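PDB 3G0Z: Poly(A) ribonuclease pop2 from Schizosaccharomyces pombe, which removes poly(A) tails from mRNA as a metal-dependent 3'-exoribonuclease, the catalytic component of the CCR4-NOT deadenylase complex. Local coordinates for residues V48-E53 and I86-A91. Sequence-based numbering, arbitrary orientation.
Sequences VSMDTE and IQIGLA. With ZN (zinc ion), chain B.
Glu53 and Gln87 stand side by side on the metal-binding face of two antiparallel strands, Glu53 CG 3.8 Å from Gln87 OE1, with carboxylate and amide planes turned 37° apart. Bent at chi2 (-64°), the Glu53 chain leads its carboxylate away from the neighbouring strand and brings OE2 to within 2.7 Å of the zinc ion, a long distance for a ligand. Gln87 instead runs out extended; Asn109 and Gln237 hold its NE2, and the backbone N of Ala238 holds OE1. On the same face, a chi1 of 178° swings the Asp51 carboxylate away from its own N, and OD2 meets the zinc at 2.3 Å, while OD1 accepts a bond from a water that also binds the metal. Asp241 supplies a further zinc ligand. Asp51 and Glu53 form the D-x-E signature of the DEDD exonucleases, carried here on a central strand of the RNase H-like sheet. Directly across from Asp51 lies Gly89, whose N gives a nearly straight 2.8 Å bond to Asp51 O.

Turning to the opposite face, Met50 and Leu90 point the same way, Met50 CB against Leu90 CD2 at 3.8 Å; that methyl also touches Val48 CG1. Met50 CG lies against Ile88 CG2, and helix 169-181 packs over both residues. Next along, Thr52 lays CG2 alongside Ile88 CG1 at 3.9 Å, while its OG1 hydrogen-bonds Asp172. The ladder ends in a classic beta bulge: Glu53 O accepts from both Gln87 N (3.0 Å) and Ile86 N. At the other end, back on the face of Asp51, a water bridges Ser49 OG and Ala91 O.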
loop_
_atom_site.group_PDB
_atom_site.type_symbol
_atom_site.label_atom_id
_atom_site.label_comp_id
_atom_site.label_asym_id
_atom_site.label_seq_id
_atom_site.Cartn_x
_atom_site.Cartn_y
_atom_site.Cartn_z
ATOM N N VAL A 48 1.516 -10.561 1.217
ATOM C CA VAL A 48 0.547 -9.492 0.950
ATOM C C VAL A 48 1.224 -8.344 0.212
ATOM O O VAL A 48 2.175 -7.753 0.722
ATOM C CB VAL A 48 -0.088 -8.943 2.260
ATOM C CG1 VAL A 48 -1.131 -7.878 1.956
ATOM C CG2 VAL A 48 -0.711 -10.083 3.080
ATOM N N SER A 49 0.739 -8.026 -0.981
ATOM C CA SER A 49 1.213 -6.841 -1.694
ATOM C C SER A 49 0.192 -5.724 -1.579
ATOM O O SER A 49 -1.007 -5.924 -1.785
ATOM C CB SER A 49 1.508 -7.151 -3.168
ATOM O OG SER A 49 2.519 -8.142 -3.262
ATOM N N MET A 50 0.665 -4.536 -1.251
ATOM C CA MET A 50 -0.254 -3.442 -1.038
ATOM C C MET A 50 0.079 -2.201 -1.860
ATOM O O MET A 50 1.236 -1.914 -2.149
ATOM C CB MET A 50 -0.293 -3.059 0.428
ATOM C CG MET A 50 -1.009 -1.731 0.630
ATOM S SD MET A 50 -0.910 -1.120 2.306
ATOM C CE MET A 50 0.779 -1.498 2.739
ATOM N N ASP A 51 -0.967 -1.467 -2.216
ATOM C CA ASP A 51 -0.820 -0.154 -2.782
ATOM C C ASP A 51 -1.946 0.753 -2.242
ATOM O O ASP A 51 -2.980 0.252 -1.776
ATOM C CB ASP A 51 -0.892 -0.239 -4.290
ATOM C CG ASP A 51 -0.793 1.114 -4.924
ATOM O OD1 ASP A 51 0.306 1.688 -4.867
ATOM O OD2 ASP A 51 -1.818 1.613 -5.431
ATOM N N THR A 52 -1.740 2.069 -2.263
ATOM C CA THR A 52 -2.757 3.018 -1.775
ATOM C C THR A 52 -2.973 4.163 -2.755
ATOM O O THR A 52 -2.063 4.520 -3.488
ATOM C CB THR A 52 -2.379 3.652 -0.400
ATOM O OG1 THR A 52 -1.182 4.427 -0.536
ATOM C CG2 THR A 52 -2.172 2.585 0.671
ATOM N N GLU A 53 -4.189 4.711 -2.781
ATOM C CA GLU A 53 -4.465 5.955 -3.496
ATOM C C GLU A 53 -4.993 6.964 -2.492
ATOM O O GLU A 53 -5.939 6.680 -1.752
ATOM C CB GLU A 53 -5.514 5.764 -4.602
ATOM C CG GLU A 53 -5.066 4.884 -5.742
ATOM C CD GLU A 53 -3.896 5.479 -6.522
ATOM O OE1 GLU A 53 -3.355 6.532 -6.126
ATOM O OE2 GLU A 53 -3.512 4.876 -7.543
ATOM N N ILE A 86 -8.160 7.115 0.029
ATOM C CA ILE A 86 -9.256 6.893 -0.906
ATOM C C ILE A 86 -9.396 5.415 -1.302
ATOM O O ILE A 86 -10.500 4.883 -1.344
ATOM C CB ILE A 86 -9.119 7.797 -2.159
ATOM C CG1 ILE A 86 -9.388 9.249 -1.781
ATOM C CG2 ILE A 86 -10.128 7.405 -3.245
ATOM C CD1 ILE A 86 -9.000 10.233 -2.896
ATOM N N GLN A 87 -8.281 4.756 -1.595
ATOM C CA GLN A 87 -8.299 3.309 -1.876
ATOM C C GLN A 87 -7.107 2.620 -1.255
ATOM O O GLN A 87 -6.030 3.214 -1.154
ATOM C CB GLN A 87 -8.225 3.020 -3.380
ATOM C CG GLN A 87 -9.449 3.308 -4.195
ATOM C CD GLN A 87 -9.289 2.826 -5.647
ATOM O OE1 GLN A 87 -8.190 2.848 -6.206
ATOM N NE2 GLN A 87 -10.381 2.370 -6.241
ATOM N N ILE A 88 -7.297 1.358 -0.863
ATOM C CA ILE A 88 -6.188 0.455 -0.572
ATOM C C ILE A 88 -6.386 -0.848 -1.345
ATOM O O ILE A 88 -7.476 -1.422 -1.346
ATOM C CB ILE A 88 -6.088 0.109 0.921
ATOM C CG1 ILE A 88 -5.708 1.343 1.729
ATOM C CG2 ILE A 88 -5.048 -0.986 1.131
ATOM C CD1 ILE A 88 -6.014 1.197 3.207
ATOM N N GLY A 89 -5.335 -1.291 -2.021
ATOM C CA GLY A 89 -5.349 -2.559 -2.725
ATOM C C GLY A 89 -4.523 -3.581 -1.967
ATOM O O GLY A 89 -3.405 -3.298 -1.518
ATOM N N LEU A 90 -5.084 -4.767 -1.786
ATOM C CA LEU A 90 -4.309 -5.876 -1.236
ATOM C C LEU A 90 -4.346 -7.070 -2.180
ATOM O O LEU A 90 -5.424 -7.570 -2.517
ATOM C CB LEU A 90 -4.835 -6.284 0.130
ATOM C CG LEU A 90 -4.882 -5.251 1.258
ATOM C CD1 LEU A 90 -5.580 -5.857 2.473
ATOM C CD2 LEU A 90 -3.468 -4.788 1.621
ATOM N N ALA A 91 -3.172 -7.523 -2.604
ATOM C CA ALA A 91 -3.075 -8.731 -3.431
ATOM C C ALA A 91 -2.329 -9.838 -2.680
ATOM O O ALA A 91 -1.203 -9.635 -2.241
ATOM C CB ALA A 91 -2.370 -8.413 -4.743
HETATM ZN ZN ZN B . -1.424 3.365 -6.787
HETATM O O HOH W 1 1.197 -10.727 -3.116
HETATM O O HOH W 2 0.522 4.418 -5.593
#